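Local atomic coordinates of phosphate-binding protein PstS 2 (Streptococcus pneumoniae, PDB entry 4H1X), a protein that probably serves as the solute-binding component of an ABC transporter that imports phosphate into the cell. Residues A[106-111]-A[223-228]. Numbering follows the deposited sequence.
Sequences FNIVWS and THDAIA
The indole of W110 folds across the antiparallel partner strand and rests against T223 and D225. With CG set between the backbone N and the carbonyl carbon (chi1 65°), the ring reaches over the neighbouring strand; T223 CB sits over the face of its five-membered ring, 4.1 Å from the centroid, in a CH-pi contact. The methyl CG2 of T223 touches W110 CZ2 at 3.6 Å, while CZ3 and CH2 of the six-membered ring touch D225 CB, 3.7 Å from W110 CZ3. T223 OG1 turns instead to two waters: one of these donates a hydrogen bond to W110 O, the other weakly accepts one from W110 NE1. I108 lies alongside D225 on this same face, its CD1 3.7 Å from D225 OD2, an oxygen hydrogen-bonded to H126. Farther along, I227 crosses I108 at about a right angle, its CG2 packed on I108 CG1 and CD1. On the other face N107 and H224 run side by side, amide and imidazole planes 67° apart, and N107 OD1 approaches the imidazole edge; N107 ND2 bonds to R212 O. Next to them V109 CG1 touches H224 CB at 3.7 Å.

Six backbone hydrogen bonds join the segments, with the W110-T223 pair at one end and the bond of F106 N to A228 O (2.8 Å) at the other. There I227 and A228 both face F106, a classic beta bulge, and segment 223-228 turns a corner at I227. Strand 223-236 pairs farther along with 67-72 and 81-85, consistent with a strand connecting the two lobes of a periplasmic binding protein. Strand 103-110 also bonds through N107 and V109 to 207-210. Helices 116-126 and 164-180 pack against I108 and I227, whereas L214 packs against V109 and H224.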
loop_
_atom_site.group_PDB
_atom_site.type_symbol
_atom_site.label_atom_id
_atom_site.label_comp_id
_atom_site.label_asym_id
_atom_site.label_seq_id
_atom_site.Cartn_x
_atom_site.Cartn_y
_atom_site.Cartn_z
ATOM N N PHE A 106 -1.706 -5.560 -2.006
ATOM C CA PHE A 106 -1.164 -5.233 -3.312
ATOM C C PHE A 106 -1.471 -6.441 -4.174
ATOM O O PHE A 106 -0.839 -7.500 -4.020
ATOM C CB PHE A 106 0.326 -4.915 -3.294
ATOM C CG PHE A 106 0.754 -3.567 -2.760
ATOM C CD1 PHE A 106 -0.184 -2.667 -2.249
ATOM C CD2 PHE A 106 2.083 -3.161 -2.848
ATOM C CE1 PHE A 106 0.209 -1.391 -1.814
ATOM C CE2 PHE A 106 2.473 -1.886 -2.408
ATOM C CZ PHE A 106 1.537 -1.024 -1.868
ATOM N N ASN A 107 -2.557 -6.332 -4.941
ATOM C CA ASN A 107 -3.000 -7.395 -5.820
ATOM C C ASN A 107 -2.460 -7.230 -7.225
ATOM O O ASN A 107 -2.383 -6.114 -7.750
ATOM C CB ASN A 107 -4.539 -7.401 -5.900
ATOM C CG ASN A 107 -5.191 -7.953 -4.664
ATOM O OD1 ASN A 107 -4.766 -8.968 -4.115
ATOM N ND2 ASN A 107 -6.223 -7.294 -4.196
ATOM N N ILE A 108 -2.174 -8.364 -7.837
ATOM C CA ILE A 108 -1.915 -8.515 -9.266
ATOM C C ILE A 108 -3.145 -9.260 -9.809
ATOM O O ILE A 108 -3.758 -10.075 -9.086
ATOM C CB ILE A 108 -0.583 -9.215 -9.613
ATOM C CG1 ILE A 108 -0.509 -10.647 -8.997
ATOM C CG2 ILE A 108 0.598 -8.326 -9.225
ATOM C CD1 ILE A 108 0.561 -11.512 -9.508
ATOM N N VAL A 109 -3.563 -8.917 -11.023
ATOM C CA VAL A 109 -4.739 -9.515 -11.635
ATOM C C VAL A 109 -4.365 -9.958 -13.040
ATOM O O VAL A 109 -3.541 -9.311 -13.679
ATOM C CB VAL A 109 -5.990 -8.590 -11.644
ATOM C CG1 VAL A 109 -6.333 -8.096 -10.238
ATOM C CG2 VAL A 109 -5.809 -7.400 -12.578
ATOM N N TRP A 110 -4.976 -11.041 -13.501
ATOM C CA TRP A 110 -4.759 -11.546 -14.856
ATOM C C TRP A 110 -6.016 -12.277 -15.327
ATOM O O TRP A 110 -6.908 -12.574 -14.511
ATOM C CB TRP A 110 -3.522 -12.466 -14.917
ATOM C CG TRP A 110 -3.652 -13.736 -14.137
ATOM C CD1 TRP A 110 -4.124 -14.936 -14.586
ATOM C CD2 TRP A 110 -3.194 -13.956 -12.806
ATOM N NE1 TRP A 110 -3.984 -15.894 -13.612
ATOM C CE2 TRP A 110 -3.406 -15.323 -12.509
ATOM C CE3 TRP A 110 -2.611 -13.131 -11.831
ATOM C CZ2 TRP A 110 -3.082 -15.880 -11.258
ATOM C CZ3 TRP A 110 -2.296 -13.681 -10.591
ATOM C CH2 TRP A 110 -2.542 -15.034 -10.312
ATOM N N SER A 111 -6.071 -12.586 -16.632
ATOM C CA SER A 111 -7.196 -13.310 -17.199
ATOM C C SER A 111 -6.671 -14.550 -17.906
ATOM O O SER A 111 -5.461 -14.839 -17.849
ATOM C CB SER A 111 -7.913 -12.410 -18.196
ATOM O OG SER A 111 -7.067 -12.211 -19.321
ATOM N N THR A 223 -8.539 -13.443 -12.233
ATOM C CA THR A 223 -7.949 -14.031 -11.032
ATOM C C THR A 223 -7.139 -12.902 -10.383
ATOM O O THR A 223 -6.514 -12.118 -11.108
ATOM C CB THR A 223 -7.081 -15.261 -11.369
ATOM O OG1 THR A 223 -7.870 -16.213 -12.085
ATOM C CG2 THR A 223 -6.497 -15.926 -10.115
ATOM N N HIS A 224 -7.244 -12.739 -9.066
ATOM C CA HIS A 224 -6.437 -11.757 -8.335
ATOM C C HIS A 224 -5.623 -12.513 -7.307
ATOM O O HIS A 224 -6.034 -13.583 -6.831
ATOM C CB HIS A 224 -7.265 -10.634 -7.686
ATOM C CG HIS A 224 -8.109 -11.093 -6.545
ATOM N ND1 HIS A 224 -9.411 -11.528 -6.739
ATOM C CD2 HIS A 224 -7.815 -11.171 -5.228
ATOM C CE1 HIS A 224 -9.867 -11.839 -5.538
ATOM N NE2 HIS A 224 -8.940 -11.655 -4.601
ATOM N N ASP A 225 -4.467 -11.966 -6.976
ATOM C CA ASP A 225 -3.538 -12.593 -6.060
ATOM C C ASP A 225 -2.788 -11.518 -5.271
ATOM O O ASP A 225 -2.217 -10.605 -5.873
ATOM C CB ASP A 225 -2.572 -13.426 -6.913
ATOM C CG ASP A 225 -1.395 -13.992 -6.173
ATOM O OD1 ASP A 225 -1.618 -14.758 -5.206
ATOM O OD2 ASP A 225 -0.249 -13.697 -6.578
ATOM N N ALA A 226 -2.795 -11.611 -3.930
ATOM C CA ALA A 226 -2.084 -10.603 -3.122
ATOM C C ALA A 226 -0.595 -10.952 -3.040
ATOM O O ALA A 226 -0.224 -11.944 -2.404
ATOM C CB ALA A 226 -2.696 -10.499 -1.729
ATOM N N ILE A 227 0.252 -10.146 -3.687
ATOM C CA ILE A 227 1.708 -10.344 -3.701
ATOM C C ILE A 227 2.343 -9.703 -2.456
ATOM O O ILE A 227 3.477 -10.004 -2.127
ATOM C CB ILE A 227 2.368 -9.829 -5.003
ATOM C CG1 ILE A 227 2.229 -8.302 -5.177
ATOM C CG2 ILE A 227 1.848 -10.603 -6.205
ATOM C CD1 ILE A 227 3.182 -7.629 -6.270
ATOM N N ALA A 228 1.617 -8.825 -1.778
ATOM C CA ALA A 228 2.109 -8.153 -0.576
ATOM C C ALA A 228 0.969 -7.530 0.190
ATOM O O ALA A 228 -0.082 -7.217 -0.395
ATOM C CB ALA A 228 3.110 -7.056 -0.952
HETATM O O HOH W 1 -7.974 -15.560 -14.657
HETATM O O HOH W 2 -6.426 -18.102 -13.365
#